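Local coordinates for protein Poly(beta-D-mannuronate) C5 epimerase (Pseudomonas syringae pv. tomato, PDB 4NK6) that catalyses the epimerisation of beta-D-mannuronate to alpha-L-guluronate in alginate and belongs to a periplasmic complex that guides the polymer and protects it from degradation, at residues Thr161-Trp166 against Ala202-Asn207; Ser239-Met244 against Asn261-Asn266; Ser372-Leu377 against Gln412-Met417. All blocks are in the same frame, centred on the assembly; numbering follows the deposited sequence.

Contact 1: residues Thr161-Trp166 against Ala202-Asn207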
loop_
_atom_site.group_PDB
_atom_site.type_symbol
_atom_site.label_atom_id
_atom_site.label_comp_id
_atom_site.label_asym_id
_atom_site.label_seq_id
_atom_site.Cartn_x
_atom_site.Cartn_y
_atom_site.Cartn_z
ATOM N N THR A 161 5.382 15.581 -10.205
ATOM C CA THR A 161 6.305 15.013 -11.164
ATOM C C THR A 161 5.923 13.576 -11.509
ATOM O O THR A 161 4.879 13.087 -11.087
ATOM C CB THR A 161 7.743 15.068 -10.628
ATOM O OG1 THR A 161 8.656 14.739 -11.677
ATOM C CG2 THR A 161 7.920 14.084 -9.484
ATOM N N SER A 162 6.765 12.909 -12.287
ATOM C CA SER A 162 6.527 11.510 -12.625
ATOM C C SER A 162 7.784 10.719 -12.343
ATOM O O SER A 162 8.891 11.174 -12.655
ATOM C CB SER A 162 6.158 11.351 -14.105
ATOM O OG SER A 162 4.802 11.672 -14.346
ATOM N N VAL A 163 7.612 9.547 -11.738
ATOM C CA VAL A 163 8.710 8.599 -11.550
ATOM C C VAL A 163 8.255 7.230 -12.042
ATOM O O VAL A 163 7.351 6.633 -11.473
ATOM C CB VAL A 163 9.128 8.493 -10.069
ATOM C CG1 VAL A 163 10.375 7.611 -9.938
ATOM C CG2 VAL A 163 9.377 9.901 -9.487
ATOM N N ASN A 164 8.874 6.739 -13.108
ATOM C CA ASN A 164 8.373 5.550 -13.780
ATOM C C ASN A 164 9.438 4.487 -13.963
ATOM O O ASN A 164 10.596 4.803 -14.233
ATOM C CB ASN A 164 7.790 5.919 -15.150
ATOM C CG ASN A 164 6.502 6.721 -15.045
ATOM O OD1 ASN A 164 5.582 6.341 -14.325
ATOM N ND2 ASN A 164 6.426 7.822 -15.780
ATOM N N ALA A 165 9.038 3.229 -13.801
ATOM C CA ALA A 165 9.876 2.104 -14.185
ATOM C C ALA A 165 9.963 2.100 -15.704
ATOM O O ALA A 165 8.939 2.051 -16.388
ATOM C CB ALA A 165 9.264 0.806 -13.686
ATOM N N TRP A 166 11.183 2.134 -16.227
ATOM C CA TRP A 166 11.404 2.378 -17.647
ATOM C C TRP A 166 12.250 1.295 -18.317
ATOM O O TRP A 166 13.351 0.975 -17.868
ATOM C CB TRP A 166 12.069 3.751 -17.830
ATOM C CG TRP A 166 12.099 4.236 -19.251
ATOM C CD1 TRP A 166 13.139 4.135 -20.135
ATOM C CD2 TRP A 166 11.038 4.904 -19.951
ATOM N NE1 TRP A 166 12.788 4.699 -21.339
ATOM C CE2 TRP A 166 11.503 5.175 -21.252
ATOM C CE3 TRP A 166 9.737 5.290 -19.604
ATOM C CZ2 TRP A 166 10.713 5.815 -22.210
ATOM C CZ3 TRP A 166 8.957 5.930 -20.556
ATOM C CH2 TRP A 166 9.449 6.186 -21.841
ATOM N N ALA A 202 4.339 4.549 -12.547
ATOM C CA ALA A 202 3.766 3.395 -13.205
ATOM C C ALA A 202 4.774 2.257 -13.365
ATOM O O ALA A 202 5.985 2.488 -13.440
ATOM C CB ALA A 202 3.180 3.795 -14.560
ATOM N N SER A 203 4.258 1.031 -13.379
ATOM C CA SER A 203 5.022 -0.143 -13.799
ATOM C C SER A 203 6.125 -0.592 -12.838
ATOM O O SER A 203 7.030 -1.325 -13.225
ATOM C CB SER A 203 5.557 0.051 -15.221
ATOM O OG SER A 203 4.466 0.093 -16.131
ATOM N N MET A 204 6.015 -0.195 -11.576
ATOM C CA MET A 204 7.007 -0.580 -10.580
ATOM C C MET A 204 6.672 -1.869 -9.855
ATOM O O MET A 204 5.508 -2.212 -9.682
ATOM C CB MET A 204 7.131 0.507 -9.519
ATOM C CG MET A 204 7.744 1.803 -10.017
ATOM S SD MET A 204 7.871 2.939 -8.638
ATOM C CE MET A 204 8.658 4.339 -9.453
ATOM N N GLY A 205 7.706 -2.554 -9.381
ATOM C CA GLY A 205 7.500 -3.647 -8.463
ATOM C C GLY A 205 7.434 -4.999 -9.133
ATOM O O GLY A 205 7.062 -5.124 -10.307
ATOM N N TYR A 206 7.779 -6.022 -8.365
ATOM C CA TYR A 206 7.667 -7.393 -8.827
ATOM C C TYR A 206 7.678 -8.336 -7.625
ATOM O O TYR A 206 7.762 -7.887 -6.482
ATOM C CB TYR A 206 8.772 -7.726 -9.843
ATOM C CG TYR A 206 10.178 -7.814 -9.281
ATOM C CD1 TYR A 206 10.813 -6.690 -8.761
ATOM C CD2 TYR A 206 10.883 -9.021 -9.301
ATOM C CE1 TYR A 206 12.114 -6.761 -8.255
ATOM C CE2 TYR A 206 12.186 -9.113 -8.800
ATOM C CZ TYR A 206 12.796 -7.968 -8.280
ATOM O OH TYR A 206 14.082 -8.033 -7.771
ATOM N N ASN A 207 7.572 -9.634 -7.893
ATOM C CA ASN A 207 7.431 -10.652 -6.846
ATOM C C ASN A 207 8.744 -10.922 -6.099
ATOM O O ASN A 207 9.333 -11.989 -6.237
ATOM C CB ASN A 207 6.904 -11.953 -7.473
ATOM C CG ASN A 207 6.609 -13.039 -6.442
ATOM O OD1 ASN A 207 6.131 -12.761 -5.345
ATOM N ND2 ASN A 207 6.896 -14.285 -6.803
#
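A165, V163 and N164 meet A202-M204 where two turns of a right-handed parallel beta-helix lie side by side, strand 162-167 running beside the end of strand 200-202. The backbone link is A165 N to A202 O at 3.2 Å, with the donor almost on the line of the carbonyl bond (C=O...N 176°). One residue back, N164 carries the pairing on through its side chain. Its amide bends round so that OD1 comes 2.8 Å from A202 N, but the bond is weak because the N-H points well off the oxygen. The other end of that amide, ND2, is taken by E139 on the preceding turn, and a bond at each end should limit rotation of the group.

S203 has positive backbone angles and turns the chain out of the strand direction. This brings its carbonyl against A165, whose methyl CB sits 3.1 Å from S203 O, a tight fit. The hydroxyl of S203 is bonded to D243 on the following turn.

M204 supplies the apolar half. Its chain is fully extended beyond CG (chi2 -178°, chi3 178°), so it spans from A165 to V163: CG lies 4.1 Å from A165 CB, while the methyl at the far end arrives at the valine. The methionine end meets the valine at a slant. Since V163 CG1 lies anti to its own backbone N, beside the carbonyl carbon, one methyl group can meet both: M204 CE is 3.7 Å from V163 CG1 and 3.3 Å from V163 O.

Contact 2: residues Ser239-Met244 against Asn261-Asn266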
loop_
_atom_site.group_PDB
_atom_site.type_symbol
_atom_site.label_atom_id
_atom_site.label_comp_id
_atom_site.label_asym_id
_atom_site.label_seq_id
_atom_site.Cartn_x
_atom_site.Cartn_y
_atom_site.Cartn_z
ATOM N N SER A 239 -2.001 11.400 -5.820
ATOM C CA SER A 239 -1.083 10.842 -6.790
ATOM C C SER A 239 -1.743 9.716 -7.578
ATOM O O SER A 239 -2.907 9.402 -7.361
ATOM C CB SER A 239 0.186 10.359 -6.079
ATOM O OG SER A 239 0.851 11.490 -5.532
ATOM N N GLU A 240 -1.003 9.115 -8.498
ATOM C CA GLU A 240 -1.581 8.070 -9.326
ATOM C C GLU A 240 -0.580 6.950 -9.577
ATOM O O GLU A 240 0.563 7.204 -9.955
ATOM C CB GLU A 240 -2.113 8.665 -10.640
ATOM C CG GLU A 240 -2.665 7.621 -11.604
ATOM C CD GLU A 240 -3.539 8.218 -12.698
ATOM O OE1 GLU A 240 -4.344 9.122 -12.397
ATOM O OE2 GLU A 240 -3.422 7.778 -13.861
ATOM N N PHE A 241 -1.018 5.716 -9.338
ATOM C CA PHE A 241 -0.165 4.535 -9.437
ATOM C C PHE A 241 -0.842 3.510 -10.332
ATOM O O PHE A 241 -1.995 3.144 -10.103
ATOM C CB PHE A 241 0.094 3.956 -8.036
ATOM C CG PHE A 241 0.698 4.955 -7.092
ATOM C CD1 PHE A 241 -0.111 5.825 -6.375
ATOM C CD2 PHE A 241 2.076 5.061 -6.963
ATOM C CE1 PHE A 241 0.448 6.779 -5.519
ATOM C CE2 PHE A 241 2.641 6.017 -6.118
ATOM C CZ PHE A 241 1.826 6.876 -5.398
ATOM N N ALA A 242 -0.123 3.054 -11.353
ATOM C CA ALA A 242 -0.692 2.161 -12.350
ATOM C C ALA A 242 0.285 1.043 -12.696
ATOM O O ALA A 242 1.493 1.259 -12.712
ATOM C CB ALA A 242 -1.055 2.950 -13.610
ATOM N N ASP A 243 -0.247 -0.143 -12.982
ATOM C CA ASP A 243 0.568 -1.265 -13.456
ATOM C C ASP A 243 1.642 -1.691 -12.441
ATOM O O ASP A 243 2.653 -2.300 -12.809
ATOM C CB ASP A 243 1.216 -0.934 -14.809
ATOM C CG ASP A 243 1.698 -2.184 -15.547
ATOM O OD1 ASP A 243 0.885 -3.113 -15.705
ATOM O OD2 ASP A 243 2.883 -2.250 -15.934
ATOM N N MET A 244 1.418 -1.350 -11.171
ATOM C CA MET A 244 2.318 -1.720 -10.084
ATOM C C MET A 244 2.030 -3.148 -9.640
ATOM O O MET A 244 0.880 -3.590 -9.669
ATOM C CB MET A 244 2.110 -0.794 -8.881
ATOM C CG MET A 244 1.965 0.707 -9.231
ATOM S SD MET A 244 3.509 1.608 -9.426
ATOM C CE MET A 244 4.046 1.685 -7.713
ATOM N N ASN A 261 -5.682 9.447 -3.812
ATOM C CA ASN A 261 -4.935 8.846 -4.910
ATOM C C ASN A 261 -5.805 8.031 -5.843
ATOM O O ASN A 261 -6.899 7.628 -5.482
ATOM C CB ASN A 261 -3.824 7.945 -4.378
ATOM C CG ASN A 261 -2.896 8.672 -3.429
ATOM O OD1 ASN A 261 -2.131 9.545 -3.839
ATOM N ND2 ASN A 261 -2.963 8.317 -2.149
ATOM N N THR A 262 -5.304 7.798 -7.050
ATOM C CA THR A 262 -5.904 6.833 -7.955
ATOM C C THR A 262 -4.959 5.642 -8.105
ATOM O O THR A 262 -3.800 5.800 -8.510
ATOM C CB THR A 262 -6.211 7.467 -9.337
ATOM O OG1 THR A 262 -7.289 8.405 -9.209
ATOM C CG2 THR A 262 -6.617 6.405 -10.334
ATOM N N TYR A 263 -5.451 4.460 -7.740
ATOM C CA TYR A 263 -4.733 3.204 -7.921
ATOM C C TYR A 263 -5.434 2.416 -9.012
ATOM O O TYR A 263 -6.490 1.828 -8.783
ATOM C CB TYR A 263 -4.709 2.389 -6.612
ATOM C CG TYR A 263 -3.731 2.937 -5.601
ATOM C CD1 TYR A 263 -2.414 2.502 -5.584
ATOM C CD2 TYR A 263 -4.112 3.928 -4.699
ATOM C CE1 TYR A 263 -1.497 3.017 -4.682
ATOM C CE2 TYR A 263 -3.205 4.451 -3.787
ATOM C CZ TYR A 263 -1.898 3.991 -3.785
ATOM O OH TYR A 263 -0.986 4.508 -2.892
ATOM N N ARG A 264 -4.852 2.408 -10.205
ATOM C CA ARG A 264 -5.549 1.849 -11.355
ATOM C C ARG A 264 -4.770 0.716 -12.013
ATOM O O ARG A 264 -3.569 0.838 -12.257
ATOM C CB ARG A 264 -5.868 2.951 -12.378
ATOM C CG ARG A 264 -4.635 3.683 -12.903
ATOM C CD ARG A 264 -4.992 4.738 -13.954
ATOM N NE ARG A 264 -5.768 4.187 -15.063
ATOM C CZ ARG A 264 -6.287 4.920 -16.049
ATOM N NH1 ARG A 264 -6.984 4.339 -17.020
ATOM N NH2 ARG A 264 -6.109 6.238 -16.069
ATOM N N ASP A 265 -5.464 -0.385 -12.292
ATOM C CA ASP A 265 -4.904 -1.463 -13.098
ATOM C C ASP A 265 -3.596 -2.005 -12.522
ATOM O O ASP A 265 -2.666 -2.337 -13.266
ATOM C CB ASP A 265 -4.682 -0.973 -14.536
ATOM C CG ASP A 265 -5.920 -0.297 -15.109
ATOM O OD1 ASP A 265 -7.025 -0.840 -14.920
ATOM O OD2 ASP A 265 -5.793 0.783 -15.719
ATOM N N ASN A 266 -3.509 -2.076 -11.203
ATOM C CA ASN A 266 -2.353 -2.718 -10.585
ATOM C C ASN A 266 -2.495 -4.229 -10.611
ATOM O O ASN A 266 -3.593 -4.743 -10.806
ATOM C CB ASN A 266 -2.139 -2.179 -9.180
ATOM C CG ASN A 266 -1.865 -0.691 -9.195
ATOM O OD1 ASN A 266 -0.853 -0.253 -9.737
ATOM N ND2 ASN A 266 -2.786 0.096 -8.650
HETATM O O HOH W 1 -1.643 -2.520 -15.767
#
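S239-M244 and N261-N266 form a parallel strand pairing between adjoining turns of the chain. Strands 240-242 and 262-264 lie in register and only 8° from parallel; past them the register slips, and D243 falls beside N266. The backbone ladder is regular: T262 N bonds to S239 O, F241 N to T262 O and R264 N to F241 O, at 2.9 to 3.0 Å.

Asparagine amides continue it at both ends. N261 OD1 accepts S239 N at 2.7 Å from a donor tilted somewhat off the carbonyl plane, while N266 OD1 takes M244 N at 2.9 Å, in the carbonyl plane on a lone pair. ND2 of N266 adds a weak bond to F241 O. In this right-handed parallel beta-helix the amide oxygen of one turn thus takes up a backbone N-H of the turn before, and N285 OD1 repeats this for N261 N.

The two sheet faces differ. F241 and Y263 lie on the buried one, pointing the same way with planes 14° apart. The rings are slid so far, with centroids 5.0 Å apart, that they hardly overlap; F241 CD1 lies over the tyrosine face, 3.6 Å from Y263 CE1. I236 borders both rings.

On the partly exposed face, R264 takes the crowded position at chi1 (59°), which lays its CG 3.7 Å from A242 CB. CD then passes close to E240 OE2, and the bend beyond it sets NE toward D265, with a long salt bridge of 3.8 Å from R264 NH2 to E240 OE2. D265 OD2 makes a weak bond with R264 NE, so the arginine lies between two carboxylates. Beyond the strands, D243 directs OD2 to S203 and R183, whereas a water donates to both D243 OD1 and D265 O.

Contact 3: residues Ser372-Leu377 against Gln412-Met417; sequences SVNIKL and QVSLIM
S414 and N374 make the distinctive first-shell contact between two coils of the right-handed beta-helix, where strand 375-378 pairs in parallel with strand 414-418. The serine OG stands between its backbone N and carbonyl carbon (chi1 76°), and from there it accepts N374 N at 3.0 Å with a nearly straight N-H...O angle of 172°. It also packs on V373, coming 3.5 Å from V373 CB.

The bond sits where the register shifts. V373 lies beside S414 and I375 beside L415, so N374, with positive backbone angles, is an extra residue on one side. Backbone bonds resume around it: S414 N reaches S372 O before it and I375 N reaches S414 O after it. I416 N to I375 O and L377 N to I416 O follow, these two nearly in line with their carbonyls, unlike the two before them.

Past that point the buried side chains stack coil on coil. I375 CB lies 4.0 Å from L415 CB. L377 and M417 run alongside each other, L377 CD1 coming 4.1 Å from M417 CG. The opposite face carries K376 and I416, both partly exposed.

Further out, L346 and L354 line the preceding coil against I375 and L377, while V438 and L440 meet L415 and M417 on the following one. S372 OG bonds to R370 O and S349 N, and N374 ND2 to N351 OD1. The other end of the N374 amide is tied back to the serine by a water that donates to N374 OD1 at 3.0 Å and sits 2.6 Å from S414 OG.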
loop_
_atom_site.group_PDB
_atom_site.type_symbol
_atom_site.label_atom_id
_atom_site.label_comp_id
_atom_site.label_asym_id
_atom_site.label_seq_id
_atom_site.Cartn_x
_atom_site.Cartn_y
_atom_site.Cartn_z
ATOM N N SER A 372 -14.819 -14.196 12.560
ATOM C CA SER A 372 -14.553 -12.928 13.234
ATOM C C SER A 372 -15.654 -12.609 14.242
ATOM O O SER A 372 -16.843 -12.725 13.927
ATOM C CB SER A 372 -14.458 -11.798 12.197
ATOM O OG SER A 372 -13.551 -12.144 11.163
ATOM N N VAL A 373 -15.272 -12.195 15.448
ATOM C CA VAL A 373 -16.268 -11.844 16.465
ATOM C C VAL A 373 -16.323 -10.346 16.755
ATOM O O VAL A 373 -15.372 -9.618 16.480
ATOM C CB VAL A 373 -16.049 -12.608 17.794
ATOM C CG1 VAL A 373 -16.260 -14.099 17.594
ATOM C CG2 VAL A 373 -14.670 -12.312 18.369
ATOM N N ASN A 374 -17.448 -9.900 17.313
ATOM C CA ASN A 374 -17.643 -8.504 17.708
ATOM C C ASN A 374 -17.517 -7.548 16.533
ATOM O O ASN A 374 -16.926 -6.472 16.646
ATOM C CB ASN A 374 -16.689 -8.100 18.831
ATOM C CG ASN A 374 -16.874 -8.933 20.075
ATOM O OD1 ASN A 374 -17.996 -9.274 20.450
ATOM N ND2 ASN A 374 -15.770 -9.281 20.719
ATOM N N ILE A 375 -18.070 -7.960 15.401
ATOM C CA ILE A 375 -18.133 -7.107 14.229
ATOM C C ILE A 375 -19.370 -6.224 14.338
ATOM O O ILE A 375 -20.471 -6.712 14.583
ATOM C CB ILE A 375 -18.182 -7.945 12.946
ATOM C CG1 ILE A 375 -16.893 -8.773 12.816
ATOM C CG2 ILE A 375 -18.372 -7.061 11.713
ATOM C CD1 ILE A 375 -15.618 -7.940 12.934
ATOM N N LYS A 376 -19.185 -4.918 14.184
ATOM C CA LYS A 376 -20.312 -3.997 14.222
ATOM C C LYS A 376 -20.622 -3.479 12.825
ATOM O O LYS A 376 -19.764 -2.901 12.160
ATOM C CB LYS A 376 -20.042 -2.854 15.204
ATOM C CG LYS A 376 -19.859 -3.348 16.635
ATOM C CD LYS A 376 -19.556 -2.224 17.617
ATOM C CE LYS A 376 -19.430 -2.770 19.043
ATOM N NZ LYS A 376 -19.040 -1.712 20.018
ATOM N N LEU A 377 -21.847 -3.719 12.373
ATOM C CA LEU A 377 -22.274 -3.284 11.049
ATOM C C LEU A 377 -23.351 -2.229 11.223
ATOM O O LEU A 377 -24.524 -2.551 11.441
ATOM C CB LEU A 377 -22.802 -4.468 10.229
ATOM C CG LEU A 377 -21.845 -5.647 9.983
ATOM C CD1 LEU A 377 -22.473 -6.697 9.080
ATOM C CD2 LEU A 377 -20.520 -5.192 9.400
ATOM N N GLN A 412 -15.317 -18.910 15.237
ATOM C CA GLN A 412 -16.557 -18.343 15.752
ATOM C C GLN A 412 -16.871 -17.053 15.005
ATOM O O GLN A 412 -15.961 -16.315 14.600
ATOM C CB GLN A 412 -16.467 -18.071 17.254
ATOM C CG GLN A 412 -16.110 -19.284 18.088
ATOM C CD GLN A 412 -16.732 -19.251 19.469
ATOM O OE1 GLN A 412 -17.939 -19.445 19.620
ATOM N NE2 GLN A 412 -15.910 -19.010 20.487
ATOM N N VAL A 413 -18.159 -16.793 14.807
ATOM C CA VAL A 413 -18.589 -15.559 14.166
ATOM C C VAL A 413 -19.689 -14.888 14.990
ATOM O O VAL A 413 -20.629 -15.535 15.442
ATOM C CB VAL A 413 -19.026 -15.795 12.688
ATOM C CG1 VAL A 413 -20.328 -16.606 12.599
ATOM C CG2 VAL A 413 -19.147 -14.469 11.941
ATOM N N SER A 414 -19.551 -13.593 15.230
ATOM C CA SER A 414 -20.629 -12.862 15.877
ATOM C C SER A 414 -20.676 -11.422 15.391
ATOM O O SER A 414 -19.641 -10.806 15.111
ATOM C CB SER A 414 -20.497 -12.900 17.393
ATOM O OG SER A 414 -19.477 -12.025 17.817
ATOM N N LEU A 415 -21.881 -10.883 15.280
ATOM C CA LEU A 415 -21.995 -9.500 14.874
ATOM C C LEU A 415 -23.227 -8.795 15.415
ATOM O O LEU A 415 -24.159 -9.423 15.928
ATOM C CB LEU A 415 -21.889 -9.370 13.356
ATOM C CG LEU A 415 -22.656 -10.356 12.488
ATOM C CD1 LEU A 415 -24.048 -9.835 12.222
ATOM C CD2 LEU A 415 -21.906 -10.588 11.191
ATOM N N ILE A 416 -23.180 -7.473 15.326
ATOM C CA ILE A 416 -24.280 -6.609 15.697
ATOM C C ILE A 416 -24.581 -5.751 14.475
ATOM O O ILE A 416 -23.684 -5.112 13.921
ATOM C CB ILE A 416 -23.901 -5.734 16.899
ATOM C CG1 ILE A 416 -23.687 -6.619 18.131
ATOM C CG2 ILE A 416 -24.976 -4.698 17.175
ATOM C CD1 ILE A 416 -23.206 -5.879 19.364
ATOM N N MET A 417 -25.831 -5.782 14.028
ATOM C CA MET A 417 -26.246 -4.982 12.883
ATOM C C MET A 417 -27.283 -3.966 13.329
ATOM O O MET A 417 -28.274 -4.332 13.969
ATOM C CB MET A 417 -26.820 -5.866 11.777
ATOM C CG MET A 417 -25.877 -6.964 11.298
ATOM S SD MET A 417 -26.524 -7.843 9.857
ATOM C CE MET A 417 -27.031 -6.452 8.860
HETATM O O HOH W 2 -18.932 -12.151 20.326
#

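How the contacts relate
From the N terminus, contact 1 closes a loop of 35 residues, contact 2 one of 16 and contact 3 one of 34. Each closes before the next opens, so none nest or cross, as expected where every loop is a turn of a solenoid. Contacts 1 and 2 are neighbours, their centres 10 Å apart: 202-207 lies between 161-166 and 239-244, and S203 N bonds to A242 O at 2.9 Å, so four segments run in sequence along the same side of the helix. Contact 3 joins strand 375-378 to strand 414-418 near the C-terminal end of the solenoid, its centre about 33 Å from that of contact 2 and 40 Å from that of contact 1, touching neither.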